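PDB 4GKP: spindle pole body-associated protein VIK1 from Candida glabrata, which probably binds microtubules as the noncatalytic partner of the kinesin Kar3, this chain being its truncated neck and C-terminal motor homology domain. Local coordinates for residues Arg80-Leu85 and Ile199-Tyr204; Val113-Tyr118 and Lys187-Cys192. One frame throughout, in Å; residues are numbered along the deposited sequence.

In the fold
Both contacts lie in the large mixed sheet of the kinesin-motor-like fold, with their centres about 9 Å apart. Interaction 1 pairs strands 83-88 and 201-208 in parallel; interaction 2 pairs strands 112-121 and 183-192 in antiparallel fashion. Strand 201-208 follows strand 183-192 in sequence and lies beside it, so the contacts join into a continuous strip ordered 83-88, 201-208, 183-192, 112-121. Two probable backbone hydrogen bonds make the join: F188 N to F203 O at 2.8 Å and I201 N to F190 O at 2.9 Å. Next to this seam the F203 ring meets both F83 and F188, which carries aromatic packing from interaction 1 into interaction 2.

Interaction 1: residues Arg80-Leu85 and Ile199-Tyr204; sequences RENFNL and IPIDFY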
# COMPACT_ATOMS: atom_id res chain seq x y z
N ARG A 80 2.76 -10.28 15.18
CA ARG A 80 4.08 -10.54 14.57
C ARG A 80 4.02 -11.20 13.19
O ARG A 80 4.83 -12.07 12.86
CB ARG A 80 4.96 -11.37 15.50
CG ARG A 80 5.09 -10.79 16.90
CD ARG A 80 5.70 -11.83 17.83
NE ARG A 80 6.05 -11.28 19.14
CZ ARG A 80 7.01 -10.38 19.37
NH1 ARG A 80 7.73 -9.88 18.37
NH2 ARG A 80 7.24 -9.97 20.61
N GLU A 81 3.04 -10.81 12.38
CA GLU A 81 2.87 -11.39 11.06
C GLU A 81 3.38 -10.38 10.05
O GLU A 81 3.07 -9.19 10.15
CB GLU A 81 1.40 -11.66 10.77
CG GLU A 81 0.71 -12.64 11.70
CD GLU A 81 -0.76 -12.84 11.34
OE1 GLU A 81 -1.51 -11.84 11.29
OE2 GLU A 81 -1.17 -14.01 11.12
N ASN A 82 4.15 -10.86 9.08
CA ASN A 82 4.65 -10.02 8.01
C ASN A 82 3.47 -9.55 7.17
O ASN A 82 2.52 -10.31 6.91
CB ASN A 82 5.66 -10.79 7.15
CG ASN A 82 6.92 -11.14 7.91
OD1 ASN A 82 7.30 -10.46 8.87
ND2 ASN A 82 7.58 -12.18 7.49
N PHE A 83 3.51 -8.29 6.73
CA PHE A 83 2.33 -7.75 6.06
C PHE A 83 2.65 -6.64 5.09
O PHE A 83 3.79 -6.18 4.99
CB PHE A 83 1.22 -7.32 7.07
CG PHE A 83 1.57 -6.14 7.92
CD1 PHE A 83 2.65 -6.18 8.81
CD2 PHE A 83 0.80 -4.98 7.87
CE1 PHE A 83 2.96 -5.08 9.60
CE2 PHE A 83 1.10 -3.88 8.66
CZ PHE A 83 2.18 -3.93 9.53
N ASN A 84 1.61 -6.24 4.37
CA ASN A 84 1.76 -5.23 3.33
C ASN A 84 0.54 -4.33 3.20
O ASN A 84 -0.55 -4.65 3.70
CB ASN A 84 2.10 -5.91 2.00
CG ASN A 84 0.92 -6.63 1.40
OD1 ASN A 84 -0.10 -6.02 1.08
ND2 ASN A 84 1.04 -7.95 1.22
N LEU A 85 0.73 -3.20 2.51
CA LEU A 85 -0.37 -2.37 2.05
C LEU A 85 -0.01 -1.97 0.63
O LEU A 85 1.10 -1.51 0.40
CB LEU A 85 -0.56 -1.12 2.93
CG LEU A 85 -1.58 -0.07 2.45
CD1 LEU A 85 -3.02 -0.60 2.44
CD2 LEU A 85 -1.49 1.22 3.26
N ILE A 199 13.08 -10.89 16.04
CA ILE A 199 12.93 -11.16 14.62
C ILE A 199 12.14 -9.99 14.04
O ILE A 199 11.06 -9.68 14.53
CB ILE A 199 12.22 -12.51 14.36
CG1 ILE A 199 13.10 -13.68 14.86
CG2 ILE A 199 11.97 -12.69 12.87
N PRO A 200 12.70 -9.30 13.02
CA PRO A 200 11.94 -8.13 12.53
C PRO A 200 10.61 -8.57 11.94
O PRO A 200 10.53 -9.64 11.34
CB PRO A 200 12.84 -7.53 11.45
CG PRO A 200 13.84 -8.61 11.09
CD PRO A 200 13.93 -9.57 12.24
N ILE A 201 9.57 -7.78 12.16
CA ILE A 201 8.34 -7.96 11.41
C ILE A 201 8.42 -7.07 10.18
O ILE A 201 8.63 -5.85 10.30
CB ILE A 201 7.10 -7.54 12.24
CG1 ILE A 201 7.18 -8.14 13.67
CG2 ILE A 201 5.83 -7.92 11.50
CD1 ILE A 201 6.26 -7.51 14.67
N ASP A 202 8.29 -7.66 9.00
CA ASP A 202 8.38 -6.89 7.76
C ASP A 202 7.02 -6.30 7.33
O ASP A 202 5.99 -7.00 7.28
CB ASP A 202 8.95 -7.75 6.63
CG ASP A 202 10.26 -8.39 7.01
OD1 ASP A 202 11.10 -7.71 7.59
OD2 ASP A 202 10.47 -9.58 6.72
N PHE A 203 7.04 -5.02 7.00
CA PHE A 203 5.89 -4.37 6.43
C PHE A 203 6.30 -3.81 5.08
O PHE A 203 7.30 -3.10 5.00
CB PHE A 203 5.34 -3.27 7.35
CG PHE A 203 4.31 -2.36 6.69
CD1 PHE A 203 3.07 -2.85 6.29
CD2 PHE A 203 4.57 -1.00 6.51
CE1 PHE A 203 2.12 -2.03 5.70
CE2 PHE A 203 3.62 -0.16 5.91
CZ PHE A 203 2.39 -0.68 5.50
N TYR A 204 5.54 -4.14 4.04
CA TYR A 204 5.80 -3.62 2.68
C TYR A 204 4.70 -2.65 2.27
O TYR A 204 3.51 -2.98 2.32
CB TYR A 204 5.88 -4.74 1.64
CG TYR A 204 6.91 -5.78 1.98
CD1 TYR A 204 8.24 -5.61 1.60
CD2 TYR A 204 6.56 -6.91 2.72
CE1 TYR A 204 9.20 -6.56 1.92
CE2 TYR A 204 7.52 -7.87 3.05
CZ TYR A 204 8.83 -7.68 2.65
OH TYR A 204 9.77 -8.61 2.97
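F83 and F203 are bridge partners on adjacent parallel strands, with their side chains on the same face of the sheet; their rings meet obliquely, with planes 37° apart and centroids separated by 4.6 Å. The closest approach is F83 CE2 to F203 CD1 at 3.2 Å, where CD1 stands over one face of the F83 ring, displaced toward its rim. F203 CB also lies over that face as a CH-pi donor. F83 reaches this position because its CG sits between the backbone N and the carbonyl carbon (chi1 68°), which brings the ring toward F203.

N82 uses its side chain where the backbone ladder has not yet begun: D202 N donates to N82 OD1 at 3.0 Å. The bond is nearly straight at the hydrogen, but the donor stands 44° above the amide's carbonyl plane, so no lone pair is met head-on. The D202 carboxylate runs alongside the N82 amide, pointing the same way, while its OD2 is taken up by T151 OG1.

Before this, I201 lies against the residues that lead into strand 83-88. Its CG2 packs on E81 O at 3.3 Å. The other branch ends with CD1 against R80 CA at 3.7 Å, beside the Schellman motif that ends the preceding helix.

Backbone bonds then alternate regularly. F83 N donates to D202 O at 2.8 Å, Y204 N to F83 O at 2.9 Å, and L85 N to Y204 O at 2.8 Å. N84 and Y204 occupy the other face of the sheet, where N84 ND2 is bonded to T242 and S244.

Within the fold, F83 packs on I73, C76 and L77 of helix 68-78, and L85 touches L69 of the same helix. Strand 83-88 also pairs with strand 246-250, and strand 201-208 pairs with strand 183-192.

Interaction 2: residues Val113-Tyr118 and Lys187-Cys192; sequences VITLQY and KFQFFC
An antiparallel ladder in the mixed sheet of the motor homology domain joins V113-Y118 to K187-C192. Hydrogen-bonded pairs V113/F191, T115/Q189 and Q117/K187 alternate with the non-hydrogen-bonded pairs I114/F190 and L116/F188. Each hydrogen-bonded pair has two backbone bonds, such as F191 N to V113 O at 2.8 Å and K187 N to Q117 O, also 2.8 Å.

On the apolar face, L116 CD1 stands over the centre of the F188 ring, 3.8 Å from its centroid. With CG anti to the backbone N (chi1 171°), the L116 side chain runs alongside that of F188 and sets CD1 over the ring. I114 makes a second CH-pi contact, with CG2 over the F190 ring 4.2 Å from its centroid, while its CD1 touches F190 CE2 at 3.6 Å.

The other face is more polar. There a water donates to K187 O at 2.7 Å and is hydrogen-bonded to T115 OG1 at 2.8 Å, linking the two strands. Q117 NE2 and K187 NZ bond S156 O and I152 O, while Q117 OE1 accepts a weak bond from the same water.

Helix 96-107 covers the apolar face, with F104 edge-to-face to both F188 and F190, a helix-on-sheet layer in keeping with the kinesin-motor-like fold.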
# COMPACT_ATOMS: atom_id res chain seq x y z
N VAL A 113 12.10 -0.31 17.27
CA VAL A 113 13.07 0.31 16.38
C VAL A 113 12.61 -0.05 14.95
O VAL A 113 12.35 -1.23 14.65
CB VAL A 113 14.52 -0.18 16.67
CG1 VAL A 113 15.47 0.11 15.51
CG2 VAL A 113 15.02 0.44 17.97
N ILE A 114 12.47 0.96 14.10
CA ILE A 114 11.88 0.77 12.78
C ILE A 114 12.84 1.28 11.72
O ILE A 114 13.29 2.42 11.81
CB ILE A 114 10.54 1.54 12.60
CG1 ILE A 114 9.59 1.29 13.77
CG2 ILE A 114 9.89 1.16 11.25
CD1 ILE A 114 8.42 2.25 13.86
N THR A 115 13.16 0.43 10.75
CA THR A 115 14.02 0.80 9.64
C THR A 115 13.20 0.98 8.37
O THR A 115 12.10 0.43 8.24
CB THR A 115 15.10 -0.27 9.34
OG1 THR A 115 14.49 -1.45 8.83
CG2 THR A 115 15.88 -0.62 10.57
N LEU A 116 13.75 1.74 7.42
CA LEU A 116 13.12 1.87 6.12
C LEU A 116 14.15 1.67 5.01
O LEU A 116 15.29 2.10 5.11
CB LEU A 116 12.44 3.24 6.01
CG LEU A 116 11.90 3.69 4.64
CD1 LEU A 116 10.77 2.76 4.18
CD2 LEU A 116 11.45 5.15 4.67
N GLN A 117 13.74 0.96 3.97
CA GLN A 117 14.44 0.97 2.69
C GLN A 117 13.39 1.23 1.63
O GLN A 117 12.29 0.69 1.69
CB GLN A 117 15.10 -0.37 2.44
CG GLN A 117 16.29 -0.64 3.34
CD GLN A 117 16.74 -2.08 3.21
OE1 GLN A 117 15.99 -3.01 3.53
NE2 GLN A 117 17.96 -2.27 2.70
N TYR A 118 13.75 2.02 0.63
CA TYR A 118 12.77 2.51 -0.33
C TYR A 118 13.33 2.45 -1.75
O TYR A 118 14.26 3.18 -2.09
CB TYR A 118 12.40 3.95 0.04
CG TYR A 118 11.25 4.58 -0.72
CD1 TYR A 118 10.28 3.80 -1.35
CD2 TYR A 118 11.10 5.96 -0.75
CE1 TYR A 118 9.21 4.37 -2.00
CE2 TYR A 118 10.05 6.55 -1.41
CZ TYR A 118 9.11 5.75 -2.04
OH TYR A 118 8.06 6.36 -2.68
N LYS A 187 10.26 -1.07 2.31
CA LYS A 187 10.31 -2.15 3.28
C LYS A 187 10.64 -1.60 4.65
O LYS A 187 11.69 -0.99 4.84
CB LYS A 187 11.34 -3.21 2.89
CG LYS A 187 11.41 -4.33 3.92
CD LYS A 187 12.58 -5.25 3.68
CE LYS A 187 12.67 -6.29 4.78
NZ LYS A 187 13.68 -7.33 4.42
N PHE A 188 9.72 -1.80 5.59
CA PHE A 188 9.95 -1.37 6.96
C PHE A 188 10.24 -2.62 7.77
O PHE A 188 9.54 -3.62 7.65
CB PHE A 188 8.71 -0.67 7.57
CG PHE A 188 8.27 0.59 6.87
CD1 PHE A 188 7.55 0.54 5.66
CD2 PHE A 188 8.48 1.83 7.46
CE1 PHE A 188 7.10 1.71 5.05
CE2 PHE A 188 8.03 3.02 6.85
CZ PHE A 188 7.33 2.95 5.65
N GLN A 189 11.24 -2.57 8.63
CA GLN A 189 11.43 -3.62 9.60
C GLN A 189 11.09 -3.08 10.98
O GLN A 189 11.58 -2.02 11.38
CB GLN A 189 12.89 -4.11 9.60
CG GLN A 189 13.30 -4.93 8.38
CD GLN A 189 14.78 -5.27 8.42
OE1 GLN A 189 15.65 -4.37 8.51
NE2 GLN A 189 15.07 -6.54 8.37
N PHE A 190 10.25 -3.82 11.69
CA PHE A 190 9.88 -3.50 13.08
C PHE A 190 10.60 -4.46 14.01
O PHE A 190 10.38 -5.68 13.93
CB PHE A 190 8.37 -3.65 13.28
CG PHE A 190 7.56 -2.50 12.74
CD1 PHE A 190 7.30 -2.38 11.38
CD2 PHE A 190 7.01 -1.54 13.61
CE1 PHE A 190 6.53 -1.33 10.89
CE2 PHE A 190 6.25 -0.49 13.12
CZ PHE A 190 6.03 -0.38 11.77
N PHE A 191 11.50 -3.92 14.84
CA PHE A 191 12.20 -4.71 15.86
C PHE A 191 11.53 -4.37 17.19
O PHE A 191 11.64 -3.25 17.68
CB PHE A 191 13.72 -4.41 15.87
CG PHE A 191 14.45 -4.77 14.59
CD1 PHE A 191 14.51 -3.87 13.51
CD2 PHE A 191 15.11 -5.99 14.46
CE1 PHE A 191 15.20 -4.20 12.34
CE2 PHE A 191 15.78 -6.34 13.30
CZ PHE A 191 15.83 -5.44 12.23
N CYS A 192 10.78 -5.33 17.74
CA CYS A 192 10.00 -5.10 18.96
C CYS A 192 10.91 -5.02 20.17
O CYS A 192 11.75 -5.92 20.39
CB CYS A 192 8.92 -6.17 19.15
SG CYS A 192 7.91 -5.86 20.61
O HOH W 1 13.93 -1.85 6.11